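Local structure of salmonella typhimurium DB7155 bacteriophage DET7 tailspike (Bacteriophage, 2V5I) at residues S84-P89 against A156-R161; P97-P102 against G173-Y178; F101-D106 against S284-G289; Y128-N133 against Q147-Q152. The protein probably acts as the trimeric receptor-binding tailspike of the phage, binding and hydrolysing the O-antigen polysaccharide of its Salmonella host. One frame throughout, in Å; residues are numbered along the deposited sequence.

Contact 1 (S84-P89 against A156-R161)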
loop_
_atom_site.group_PDB
_atom_site.type_symbol
_atom_site.label_atom_id
_atom_site.label_comp_id
_atom_site.label_asym_id
_atom_site.label_seq_id
_atom_site.Cartn_x
_atom_site.Cartn_y
_atom_site.Cartn_z
ATOM N N SER A 84 -29.689 0.580 17.959
ATOM C CA SER A 84 -29.732 1.966 18.398
ATOM C C SER A 84 -28.525 2.742 17.811
ATOM O O SER A 84 -27.466 2.163 17.633
ATOM C CB SER A 84 -29.714 2.053 19.933
ATOM O OG SER A 84 -30.917 1.506 20.511
ATOM N N VAL A 85 -28.664 4.063 17.706
ATOM C CA VAL A 85 -27.592 4.930 17.148
ATOM C C VAL A 85 -27.475 6.128 18.055
ATOM O O VAL A 85 -28.483 6.701 18.407
ATOM C CB VAL A 85 -27.909 5.379 15.717
ATOM C CG1 VAL A 85 -26.901 6.390 15.221
ATOM C CG2 VAL A 85 -27.929 4.151 14.809
ATOM N N ILE A 86 -26.251 6.514 18.367
ATOM C CA ILE A 86 -25.970 7.753 19.119
ATOM C C ILE A 86 -25.155 8.669 18.227
ATOM O O ILE A 86 -24.002 8.364 17.916
ATOM C CB ILE A 86 -25.182 7.430 20.449
ATOM C CG1 ILE A 86 -25.942 6.349 21.259
ATOM C CG2 ILE A 86 -25.058 8.675 21.267
ATOM C CD1 ILE A 86 -25.177 5.885 22.535
ATOM N N ASN A 87 -25.773 9.757 17.765
ATOM C CA ASN A 87 -25.125 10.713 16.859
ATOM C C ASN A 87 -24.538 11.886 17.608
ATOM O O ASN A 87 -25.229 12.588 18.355
ATOM C CB ASN A 87 -26.165 11.262 15.852
ATOM C CG ASN A 87 -26.655 10.202 14.889
ATOM O OD1 ASN A 87 -27.875 9.885 14.785
ATOM N ND2 ASN A 87 -25.725 9.634 14.186
ATOM N N GLN A 88 -23.251 12.147 17.363
ATOM C CA GLN A 88 -22.558 13.336 17.852
ATOM C C GLN A 88 -22.544 13.546 19.371
ATOM O O GLN A 88 -22.631 14.681 19.859
ATOM C CB GLN A 88 -23.031 14.643 17.122
ATOM C CG GLN A 88 -22.768 14.702 15.635
ATOM C CD GLN A 88 -23.435 15.913 14.940
ATOM O OE1 GLN A 88 -24.586 15.844 14.506
ATOM N NE2 GLN A 88 -22.709 16.998 14.825
ATOM N N PRO A 89 -22.379 12.441 20.149
ATOM C CA PRO A 89 -22.273 12.645 21.576
ATOM C C PRO A 89 -20.994 13.433 21.880
ATOM O O PRO A 89 -20.010 13.400 21.122
ATOM C CB PRO A 89 -22.206 11.234 22.147
ATOM C CG PRO A 89 -21.570 10.452 21.061
ATOM C CD PRO A 89 -22.122 11.057 19.784
ATOM N N ALA A 156 -14.734 11.751 31.803
ATOM C CA ALA A 156 -16.185 11.613 31.592
ATOM C C ALA A 156 -16.404 10.392 30.690
ATOM O O ALA A 156 -16.087 10.466 29.534
ATOM C CB ALA A 156 -16.761 12.808 30.889
ATOM N N THR A 157 -16.976 9.339 31.252
ATOM C CA THR A 157 -17.092 8.054 30.551
ATOM C C THR A 157 -18.547 7.792 30.167
ATOM O O THR A 157 -19.430 7.787 31.032
ATOM C CB THR A 157 -16.576 6.890 31.407
ATOM O OG1 THR A 157 -15.200 7.105 31.724
ATOM C CG2 THR A 157 -16.728 5.535 30.627
ATOM N N LEU A 158 -18.760 7.516 28.878
ATOM C CA LEU A 158 -20.025 6.905 28.426
ATOM C C LEU A 158 -19.863 5.394 28.459
ATOM O O LEU A 158 -19.070 4.848 27.719
ATOM C CB LEU A 158 -20.467 7.373 27.033
ATOM C CG LEU A 158 -21.881 6.923 26.673
ATOM C CD1 LEU A 158 -22.908 7.473 27.622
ATOM C CD2 LEU A 158 -22.156 7.383 25.272
ATOM N N ASP A 159 -20.621 4.720 29.328
ATOM C CA ASP A 159 -20.452 3.281 29.645
ATOM C C ASP A 159 -21.709 2.585 29.113
ATOM O O ASP A 159 -22.771 2.647 29.726
ATOM C CB ASP A 159 -20.244 3.125 31.172
ATOM C CG ASP A 159 -20.025 1.703 31.630
ATOM O OD1 ASP A 159 -20.416 0.760 30.907
ATOM O OD2 ASP A 159 -19.440 1.543 32.754
ATOM N N ILE A 160 -21.573 1.900 27.980
ATOM C CA ILE A 160 -22.685 1.166 27.355
ATOM C C ILE A 160 -22.553 -0.307 27.715
ATOM O O ILE A 160 -21.508 -0.914 27.525
ATOM C CB ILE A 160 -22.675 1.408 25.847
ATOM C CG1 ILE A 160 -23.008 2.899 25.588
ATOM C CG2 ILE A 160 -23.689 0.482 25.175
ATOM C CD1 ILE A 160 -22.952 3.267 24.202
ATOM N N ARG A 161 -23.607 -0.881 28.317
ATOM C CA ARG A 161 -23.518 -2.201 28.939
ATOM C C ARG A 161 -24.399 -3.249 28.261
ATOM O O ARG A 161 -25.562 -2.994 27.957
ATOM C CB ARG A 161 -23.935 -2.085 30.412
ATOM C CG ARG A 161 -22.932 -1.308 31.144
ATOM C CD ARG A 161 -23.053 -1.376 32.576
ATOM N NE ARG A 161 -22.009 -0.572 33.160
ATOM C CZ ARG A 161 -21.860 -0.373 34.467
ATOM N NH1 ARG A 161 -22.707 -0.955 35.321
ATOM N NH2 ARG A 161 -20.870 0.408 34.913
#

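Contact 2 (P97-P102 against G173-Y178)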
loop_
_atom_site.group_PDB
_atom_site.type_symbol
_atom_site.label_atom_id
_atom_site.label_comp_id
_atom_site.label_asym_id
_atom_site.label_seq_id
_atom_site.Cartn_x
_atom_site.Cartn_y
_atom_site.Cartn_z
ATOM N N PRO A 97 -8.308 18.680 35.127
ATOM C CA PRO A 97 -7.252 17.957 35.826
ATOM C C PRO A 97 -5.861 18.597 35.656
ATOM O O PRO A 97 -5.638 19.400 34.745
ATOM C CB PRO A 97 -7.281 16.585 35.114
ATOM C CG PRO A 97 -7.774 16.894 33.808
ATOM C CD PRO A 97 -8.677 18.027 33.865
ATOM N N TRP A 98 -4.894 18.229 36.515
ATOM C CA TRP A 98 -3.495 18.537 36.315
ATOM C C TRP A 98 -2.956 17.561 35.254
ATOM O O TRP A 98 -3.116 16.344 35.370
ATOM C CB TRP A 98 -2.690 18.341 37.572
ATOM C CG TRP A 98 -3.041 19.343 38.641
ATOM C CD1 TRP A 98 -3.905 19.163 39.646
ATOM C CD2 TRP A 98 -2.527 20.662 38.756
ATOM N NE1 TRP A 98 -3.975 20.329 40.438
ATOM C CE2 TRP A 98 -3.148 21.258 39.892
ATOM C CE3 TRP A 98 -1.630 21.410 38.024
ATOM C CZ2 TRP A 98 -2.879 22.553 40.292
ATOM C CZ3 TRP A 98 -1.370 22.746 38.436
ATOM C CH2 TRP A 98 -1.993 23.281 39.548
ATOM N N VAL A 99 -2.282 18.107 34.259
ATOM C CA VAL A 99 -1.716 17.277 33.191
ATOM C C VAL A 99 -0.248 17.605 32.942
ATOM O O VAL A 99 0.205 18.709 33.221
ATOM C CB VAL A 99 -2.506 17.458 31.869
ATOM C CG1 VAL A 99 -3.896 17.019 32.055
ATOM C CG2 VAL A 99 -2.398 18.841 31.303
ATOM N N ILE A 100 0.492 16.617 32.411
ATOM C CA ILE A 100 1.805 16.854 31.840
ATOM C C ILE A 100 1.726 16.954 30.309
ATOM O O ILE A 100 0.702 16.600 29.696
ATOM C CB ILE A 100 2.854 15.795 32.266
ATOM C CG1 ILE A 100 2.412 14.405 31.829
ATOM C CG2 ILE A 100 3.134 15.887 33.750
ATOM C CD1 ILE A 100 3.501 13.352 31.839
ATOM N N PHE A 101 2.756 17.595 29.741
ATOM C CA PHE A 101 2.819 17.922 28.338
ATOM C C PHE A 101 4.250 17.757 27.832
ATOM O O PHE A 101 4.979 18.745 27.623
ATOM C CB PHE A 101 2.292 19.342 28.097
ATOM C CG PHE A 101 1.931 19.643 26.689
ATOM C CD1 PHE A 101 0.690 19.285 26.178
ATOM C CD2 PHE A 101 2.817 20.275 25.843
ATOM C CE1 PHE A 101 0.335 19.606 24.858
ATOM C CE2 PHE A 101 2.459 20.583 24.515
ATOM C CZ PHE A 101 1.220 20.251 24.044
ATOM N N PRO A 102 4.672 16.471 27.605
ATOM C CA PRO A 102 6.066 16.202 27.281
ATOM C C PRO A 102 6.454 16.520 25.814
ATOM O O PRO A 102 7.158 15.726 25.180
ATOM C CB PRO A 102 6.207 14.701 27.596
ATOM C CG PRO A 102 4.788 14.134 27.341
ATOM C CD PRO A 102 3.889 15.247 27.845
ATOM N N GLY A 173 -15.254 14.829 22.575
ATOM C CA GLY A 173 -15.100 15.032 24.016
ATOM C C GLY A 173 -13.847 15.712 24.461
ATOM O O GLY A 173 -12.935 16.015 23.648
ATOM N N LEU A 174 -13.865 16.047 25.766
ATOM C CA LEU A 174 -12.737 16.623 26.491
ATOM C C LEU A 174 -12.549 15.849 27.774
ATOM O O LEU A 174 -13.444 15.811 28.629
ATOM C CB LEU A 174 -13.047 18.092 26.854
ATOM C CG LEU A 174 -13.098 19.086 25.672
ATOM C CD1 LEU A 174 -13.553 20.463 26.153
ATOM C CD2 LEU A 174 -11.789 19.232 25.035
ATOM N N MET A 175 -11.382 15.233 27.942
ATOM C CA MET A 175 -11.104 14.277 28.996
ATOM C C MET A 175 -12.155 13.185 29.024
ATOM O O MET A 175 -12.697 12.861 30.085
ATOM C CB MET A 175 -10.962 14.993 30.378
ATOM C CG MET A 175 -9.812 16.002 30.314
ATOM S SD MET A 175 -8.209 15.149 30.452
ATOM C CE MET A 175 -7.098 16.266 29.671
ATOM N N ALA A 176 -12.385 12.575 27.837
ATOM C CA ALA A 176 -13.508 11.683 27.597
ATOM C C ALA A 176 -13.080 10.234 27.435
ATOM O O ALA A 176 -11.938 9.951 27.102
ATOM C CB ALA A 176 -14.239 12.117 26.316
ATOM N N ALA A 177 -14.009 9.333 27.759
ATOM C CA ALA A 177 -13.876 7.906 27.412
ATOM C C ALA A 177 -15.198 7.318 26.944
ATOM O O ALA A 177 -16.230 7.682 27.423
ATOM C CB ALA A 177 -13.374 7.131 28.577
ATOM N N TYR A 178 -15.122 6.379 25.973
ATOM C CA TYR A 178 -16.239 5.622 25.539
ATOM C C TYR A 178 -15.924 4.164 25.822
ATOM O O TYR A 178 -14.903 3.645 25.396
ATOM C CB TYR A 178 -16.452 5.861 24.028
ATOM C CG TYR A 178 -16.947 7.268 23.761
ATOM C CD1 TYR A 178 -16.043 8.347 23.583
ATOM C CD2 TYR A 178 -18.316 7.544 23.714
ATOM C CE1 TYR A 178 -16.529 9.644 23.393
ATOM C CE2 TYR A 178 -18.795 8.840 23.527
ATOM C CZ TYR A 178 -17.893 9.869 23.337
ATOM O OH TYR A 178 -18.439 11.129 23.134
#

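Contact 3 (F101-D106 against S284-G289)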
loop_
_atom_site.group_PDB
_atom_site.type_symbol
_atom_site.label_atom_id
_atom_site.label_comp_id
_atom_site.label_asym_id
_atom_site.label_seq_id
_atom_site.Cartn_x
_atom_site.Cartn_y
_atom_site.Cartn_z
ATOM N N PHE A 101 2.756 17.595 29.741
ATOM C CA PHE A 101 2.819 17.922 28.338
ATOM C C PHE A 101 4.250 17.757 27.832
ATOM O O PHE A 101 4.979 18.745 27.623
ATOM C CB PHE A 101 2.292 19.342 28.097
ATOM C CG PHE A 101 1.931 19.643 26.689
ATOM C CD1 PHE A 101 0.690 19.285 26.178
ATOM C CD2 PHE A 101 2.817 20.275 25.843
ATOM C CE1 PHE A 101 0.335 19.606 24.858
ATOM C CE2 PHE A 101 2.459 20.583 24.515
ATOM C CZ PHE A 101 1.220 20.251 24.044
ATOM N N PRO A 102 4.672 16.471 27.605
ATOM C CA PRO A 102 6.066 16.202 27.281
ATOM C C PRO A 102 6.454 16.520 25.814
ATOM O O PRO A 102 7.158 15.726 25.180
ATOM C CB PRO A 102 6.207 14.701 27.596
ATOM C CG PRO A 102 4.788 14.134 27.341
ATOM C CD PRO A 102 3.889 15.247 27.845
ATOM N N TRP A 103 5.924 17.608 25.271
ATOM C CA TRP A 103 6.320 18.115 23.934
ATOM C C TRP A 103 6.658 19.582 24.058
ATOM O O TRP A 103 5.935 20.344 24.696
ATOM C CB TRP A 103 5.183 17.938 22.924
ATOM C CG TRP A 103 4.752 16.506 22.786
ATOM C CD1 TRP A 103 5.251 15.531 21.939
ATOM C CD2 TRP A 103 3.691 15.876 23.521
ATOM N NE1 TRP A 103 4.579 14.366 22.141
ATOM C CE2 TRP A 103 3.650 14.531 23.121
ATOM C CE3 TRP A 103 2.797 16.323 24.484
ATOM C CZ2 TRP A 103 2.725 13.632 23.645
ATOM C CZ3 TRP A 103 1.876 15.432 25.021
ATOM C CH2 TRP A 103 1.873 14.095 24.615
ATOM N N ASP A 104 7.734 19.990 23.413
ATOM C CA ASP A 104 8.104 21.398 23.464
ATOM C C ASP A 104 7.458 22.218 22.359
ATOM O O ASP A 104 6.720 21.698 21.511
ATOM C CB ASP A 104 9.641 21.570 23.560
ATOM C CG ASP A 104 10.376 21.280 22.258
ATOM O OD1 ASP A 104 9.764 21.284 21.161
ATOM O OD2 ASP A 104 11.612 21.047 22.369
ATOM N N ALA A 105 7.782 23.511 22.341
ATOM C CA ALA A 105 7.137 24.433 21.425
ATOM C C ALA A 105 7.386 24.113 19.965
ATOM O O ALA A 105 6.544 24.410 19.111
ATOM C CB ALA A 105 7.576 25.858 21.721
ATOM N N ASP A 106 8.511 23.459 19.682
ATOM C CA ASP A 106 8.836 23.049 18.322
ATOM C C ASP A 106 8.314 21.648 18.007
ATOM O O ASP A 106 8.556 21.149 16.920
ATOM C CB ASP A 106 10.346 23.103 18.134
ATOM C CG ASP A 106 10.924 24.458 18.505
ATOM O OD1 ASP A 106 10.385 25.486 18.022
ATOM O OD2 ASP A 106 11.899 24.501 19.300
ATOM N N SER A 284 3.045 10.072 17.231
ATOM C CA SER A 284 3.601 10.535 18.506
ATOM C C SER A 284 3.032 9.869 19.771
ATOM O O SER A 284 2.802 10.587 20.740
ATOM C CB SER A 284 3.420 12.040 18.597
ATOM O OG SER A 284 4.095 12.670 17.486
ATOM N N PRO A 285 2.824 8.543 19.795
ATOM C CA PRO A 285 2.457 7.920 21.096
ATOM C C PRO A 285 3.661 7.875 22.040
ATOM O O PRO A 285 4.789 7.765 21.607
ATOM C CB PRO A 285 2.057 6.495 20.720
ATOM C CG PRO A 285 2.942 6.234 19.582
ATOM C CD PRO A 285 2.971 7.506 18.757
ATOM N N VAL A 286 3.365 8.024 23.319
ATOM C CA VAL A 286 4.388 7.922 24.374
ATOM C C VAL A 286 4.992 6.511 24.453
ATOM O O VAL A 286 6.207 6.350 24.684
ATOM C CB VAL A 286 3.852 8.453 25.714
ATOM C CG1 VAL A 286 4.869 8.218 26.829
ATOM C CG2 VAL A 286 3.476 9.896 25.626
ATOM N N TRP A 287 4.165 5.475 24.297
ATOM C CA TRP A 287 4.655 4.129 24.227
ATOM C C TRP A 287 4.652 3.647 22.762
ATOM O O TRP A 287 5.526 4.093 22.010
ATOM C CB TRP A 287 3.857 3.240 25.162
ATOM C CG TRP A 287 4.177 3.569 26.613
ATOM C CD1 TRP A 287 3.803 4.697 27.330
ATOM C CD2 TRP A 287 4.976 2.776 27.521
ATOM N NE1 TRP A 287 4.314 4.618 28.612
ATOM C CE2 TRP A 287 5.040 3.477 28.748
ATOM C CE3 TRP A 287 5.663 1.568 27.402
ATOM C CZ2 TRP A 287 5.722 2.984 29.873
ATOM C CZ3 TRP A 287 6.354 1.072 28.541
ATOM C CH2 TRP A 287 6.358 1.788 29.752
ATOM N N ASP A 288 3.707 2.824 22.326
ATOM C CA ASP A 288 3.802 2.142 21.027
ATOM C C ASP A 288 2.788 2.740 20.046
ATOM O O ASP A 288 1.729 3.225 20.483
ATOM C CB ASP A 288 3.517 0.651 21.158
ATOM C CG ASP A 288 4.557 -0.099 21.981
ATOM O OD1 ASP A 288 5.503 0.521 22.539
ATOM O OD2 ASP A 288 4.409 -1.357 21.972
ATOM N N GLY A 289 3.026 2.620 18.739
ATOM C CA GLY A 289 2.010 3.005 17.775
ATOM C C GLY A 289 0.884 1.949 17.868
ATOM O O GLY A 289 -0.267 2.250 18.144
#

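Contact 4 (Y128-N133 against Q147-Q152)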
loop_
_atom_site.group_PDB
_atom_site.type_symbol
_atom_site.label_atom_id
_atom_site.label_comp_id
_atom_site.label_asym_id
_atom_site.label_seq_id
_atom_site.Cartn_x
_atom_site.Cartn_y
_atom_site.Cartn_z
ATOM N N TYR A 128 -1.866 15.063 29.248
ATOM C CA TYR A 128 -2.560 13.975 29.943
ATOM C C TYR A 128 -2.158 13.867 31.417
ATOM O O TYR A 128 -1.073 14.302 31.840
ATOM C CB TYR A 128 -2.326 12.626 29.220
ATOM C CG TYR A 128 -0.886 12.135 29.227
ATOM C CD1 TYR A 128 0.061 12.624 28.271
ATOM C CD2 TYR A 128 -0.412 11.260 30.188
ATOM C CE1 TYR A 128 1.355 12.164 28.256
ATOM C CE2 TYR A 128 0.899 10.843 30.193
ATOM C CZ TYR A 128 1.808 11.299 29.238
ATOM O OH TYR A 128 3.125 10.868 29.213
ATOM N N GLN A 129 -3.068 13.283 32.177
ATOM C CA GLN A 129 -2.844 13.011 33.603
ATOM C C GLN A 129 -1.807 11.910 33.790
ATOM O O GLN A 129 -1.960 10.818 33.240
ATOM C CB GLN A 129 -4.128 12.582 34.273
ATOM C CG GLN A 129 -5.239 13.636 34.277
ATOM C CD GLN A 129 -6.593 13.020 34.515
ATOM O OE1 GLN A 129 -6.917 12.631 35.623
ATOM N NE2 GLN A 129 -7.419 12.949 33.450
ATOM N N PRO A 130 -0.710 12.194 34.476
ATOM C CA PRO A 130 0.367 11.221 34.584
ATOM C C PRO A 130 0.032 10.089 35.543
ATOM O O PRO A 130 -0.814 10.222 36.405
ATOM C CB PRO A 130 1.547 12.063 35.087
ATOM C CG PRO A 130 0.936 13.116 35.866
ATOM C CD PRO A 130 -0.380 13.446 35.192
ATOM N N GLY A 131 0.672 8.931 35.344
ATOM C CA GLY A 131 0.445 7.770 36.208
ATOM C C GLY A 131 1.621 6.806 36.180
ATOM O O GLY A 131 2.722 7.166 35.799
ATOM N N VAL A 132 1.337 5.573 36.580
ATOM C CA VAL A 132 2.409 4.598 36.860
ATOM C C VAL A 132 3.319 4.380 35.647
ATOM O O VAL A 132 4.527 4.276 35.791
ATOM C CB VAL A 132 1.856 3.295 37.419
ATOM C CG1 VAL A 132 1.195 3.568 38.804
ATOM C CG2 VAL A 132 0.876 2.651 36.515
ATOM N N ASN A 133 2.748 4.403 34.428
ATOM C CA ASN A 133 3.597 4.243 33.253
ATOM C C ASN A 133 4.594 5.368 33.069
ATOM O O ASN A 133 5.667 5.197 32.510
ATOM C CB ASN A 133 2.749 4.099 31.971
ATOM C CG ASN A 133 1.970 2.813 31.916
ATOM O OD1 ASN A 133 2.349 1.784 32.501
ATOM N ND2 ASN A 133 0.855 2.851 31.181
ATOM N N GLN A 147 1.195 13.975 45.726
ATOM C CA GLN A 147 0.333 12.807 45.800
ATOM C C GLN A 147 -1.054 13.041 45.173
ATOM O O GLN A 147 -1.614 12.151 44.556
ATOM C CB GLN A 147 0.209 12.311 47.245
ATOM C CG GLN A 147 -0.336 10.906 47.352
ATOM C CD GLN A 147 0.604 9.894 46.706
ATOM O OE1 GLN A 147 1.821 9.916 46.922
ATOM N NE2 GLN A 147 0.045 9.028 45.873
ATOM N N ASN A 148 -1.621 14.227 45.338
ATOM C CA ASN A 148 -2.964 14.455 44.771
ATOM C C ASN A 148 -2.968 14.412 43.232
ATOM O O ASN A 148 -4.002 14.132 42.647
ATOM C CB ASN A 148 -3.544 15.781 45.243
ATOM C CG ASN A 148 -2.748 16.948 44.778
ATOM O OD1 ASN A 148 -1.594 17.101 45.172
ATOM N ND2 ASN A 148 -3.352 17.789 43.905
ATOM N N VAL A 149 -1.858 14.785 42.610
ATOM C CA VAL A 149 -1.741 14.688 41.137
ATOM C C VAL A 149 -1.639 13.242 40.787
ATOM O O VAL A 149 -2.308 12.742 39.886
ATOM C CB VAL A 149 -0.566 15.496 40.617
ATOM C CG1 VAL A 149 -0.216 15.188 39.154
ATOM C CG2 VAL A 149 -0.810 16.969 40.833
ATOM N N LYS A 150 -0.804 12.525 41.528
ATOM C CA LYS A 150 -0.657 11.088 41.267
ATOM C C LYS A 150 -1.927 10.270 41.495
ATOM O O LYS A 150 -2.134 9.238 40.844
ATOM C CB LYS A 150 0.571 10.569 42.112
ATOM C CG LYS A 150 1.853 11.254 41.687
ATOM C CD LYS A 150 3.188 10.644 42.252
ATOM C CE LYS A 150 3.428 11.057 43.659
ATOM N NZ LYS A 150 4.749 10.561 44.169
ATOM N N ASP A 151 -2.822 10.722 42.359
ATOM C CA ASP A 151 -4.053 9.999 42.684
ATOM C C ASP A 151 -5.242 10.358 41.754
ATOM O O ASP A 151 -6.310 9.742 41.832
ATOM C CB ASP A 151 -4.463 10.297 44.126
ATOM C CG ASP A 151 -3.543 9.652 45.153
ATOM O OD1 ASP A 151 -2.697 8.803 44.789
ATOM O OD2 ASP A 151 -3.698 10.006 46.343
ATOM N N GLN A 152 -5.063 11.331 40.870
ATOM C CA GLN A 152 -6.166 11.769 39.967
ATOM C C GLN A 152 -6.662 10.658 39.109
ATOM O O GLN A 152 -5.878 9.821 38.676
ATOM C CB GLN A 152 -5.650 12.822 38.977
ATOM C CG GLN A 152 -5.270 14.086 39.559
ATOM C CD GLN A 152 -4.939 15.075 38.438
ATOM O OE1 GLN A 152 -5.535 16.150 38.374
ATOM N NE2 GLN A 152 -4.028 14.683 37.536
HETATM O O HOH W 1 -2.586 12.023 37.289
#

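Contact 1 (S84-P89 against A156-R161)
Ile86 and Ile160 meet end to end, delta methyl against delta methyl, with the two CD1 atoms 3.8 Å apart. In both residues CG1 is anti to the carbonyl carbon and the outer torsion is extended (chi2 175° in Ile86), which projects the methyl straight away from its own strand and lets the pair span a CA separation of 11.0 Å. The CD1 atom of Ile86 also meets Leu158 CD2, at a looser 4.3 Å, so one methyl is shared between two residues that lie on the same side of strand 156-161. Phe77 packs against both Ile86 and Leu158, while Ile168 adjoins Ile160. These residues fill the interior of a right-handed parallel beta-helix, the fold of the P22 tailspike family: the strands of 84-89 and 156-161 belong to different faces of the coil and meet across its apolar lumen. A salt bridge lies on the outer side of strand 156-161. There Arg161 grips Asp159 side-on, NE bonding OD1 and NH2 bonding OD2, the latter at 2.8 Å. Both oxygens lie in the guanidinium plane, yet they are approached from well above the carboxylate plane. Arg181 NE, from the next strand, forms a second salt bridge to Asp159 OD2. On the far side of 84-89, Gln88 NE2 hydrogen-bonds to Gly83 O of a second subunit.

Contact 2 (P97-P102 against G173-Y178)
Pro97 opens the segment and lays its ring against the thioether of Met175, crossing it obliquely, with CG of Pro97 3.8 Å from SD. The same CG atom of Pro97 lies 4.1 Å from Met175 CG, so the proline touches the methionine along its middle. Two residues on, Val99 takes up the terminal methyl: its CG1 is 4.1 Å from Met175 CE. That branch of Val99 is anti to the carbonyl carbon, with CG2 between the backbone N and the carbonyl. Met175 can serve both residues because its chain bends at chi2 (-78°), turning sulfur and methyl across the two side chains in succession. Its backbone has left-handed helical angles at the corner where the chain turns from one face of the parallel beta-helix to the next, and Gly173 precedes this corner. Further along 97-102, Ile100 pairs with Tyr128 through the backbone, and Phe101 N bonds Thr119 OG1. The methionine thus bridges from the wall of the coil to the excursion that leaves it after strand 85-92. Strand 98-99 pairs antiparallel with 121-122 inside this excursion, whereas strand 176-181 runs parallel between 156-161 and 202-205.

Contact 3 (F101-D106 against S284-G289)
Ser284 OG is hydrogen-bonded to Asn331 ND2, while the carbonyl of the same serine turns to the edge of the Trp103 indole. Ser284 O lies near the ring plane, 4.2 Å from CZ2 of Trp103, a contact rather than a bond. Val286 adds apolar packing at the same corner of the indole, its CG2 standing 4.3 Å from Trp103 CZ2. Two neighbours in its own segment help to set the indole: Pro102 CG sits 3.9 Å above one face, displaced toward the rim, and the six-membered ring turns an edge to Phe101. In this edge-to-face stack CE3 of Trp103 stands 3.9 Å above the centre of the Phe101 ring. CG of Trp103 lies anti to the carbonyl carbon (chi1 -58°), on the side of 284-289. Arg252 makes a cation-pi contact with Trp103, and Trp109 meets it at an inclined angle. Both segments are irregular: 284-289 is the loop between strands 280-283 and 290-291 of the coil, and 101-106 belongs to the long insertion before strand 156-161. The contact ties this insertion to the parallel beta-helix; by its position the insertion probably corresponds to the dorsal fin of the P22 tailspike.

Contact 4 (Y128-N133 against Q147-Q152)
Gln129 and Pro130 pack on Gln152 and Val149 in a buried contact between two parts of one long insertion, which leaves the parallel beta-helix after strand 85-92 and rejoins it at 156-161; by its place in the fold it probably corresponds to the dorsal fin of the P22 tailspike. The segment 128-133 leads into helix 132-137, and 147-152 includes helix 147-150. Apolar packing is supplied by Pro130 CG, which lies 4.1 Å from Val149 CG1, the two side chains crossing at about a right angle. CG1 of Val149 is anti to its own nitrogen (chi1 167°), which turns this methyl to the proline; Trp135 borders Pro130 from helix 132-137. The two glutamines cross each other with their amide planes 76° apart and each touches the other's aliphatic part. OE1 of Gln129 is 3.6 Å from Gln152 CB, and CG of Gln129 is equally close to Gln152 NE2. The amides also have partners outside the segments: Gln129 NE2 donates to Ile154 O, and Gln152 OE1 accepts from Trp98 N. Within 147-152, Gln147 NE2 bonds Asp151 OD1, four residues on, at 3.0 Å. A single water joins the two segments with three bonds, donating to the carbonyl oxygens Pro130 O and Val149 O, at 2.7 Å each, and accepting from Gln152 NE2 at 3.0 Å.

After the first coils the chain forms strand 85-92; it comes back as strand 156-161, which closes contact 1 across the coil. Between them runs the long insertion. Its first part is fastened twice: contact 2 closes a loop to the corner before 176-181, and contact 3 starts from the overlapping segment, sharing Phe101 and Pro102, and spans the chain further to 284-289. Contact 1 crosses both, since their segments alternate with its own. Contact 4 is local and lies within all three loops. Neighbouring strands 156-161 and 176-181 link contacts 1 and 2; bonds from 97-102 to Tyr128 and Gln152 join contacts 2 and 4, and Tyr128 packs on Val286 and Trp103, joining contacts 3 and 4.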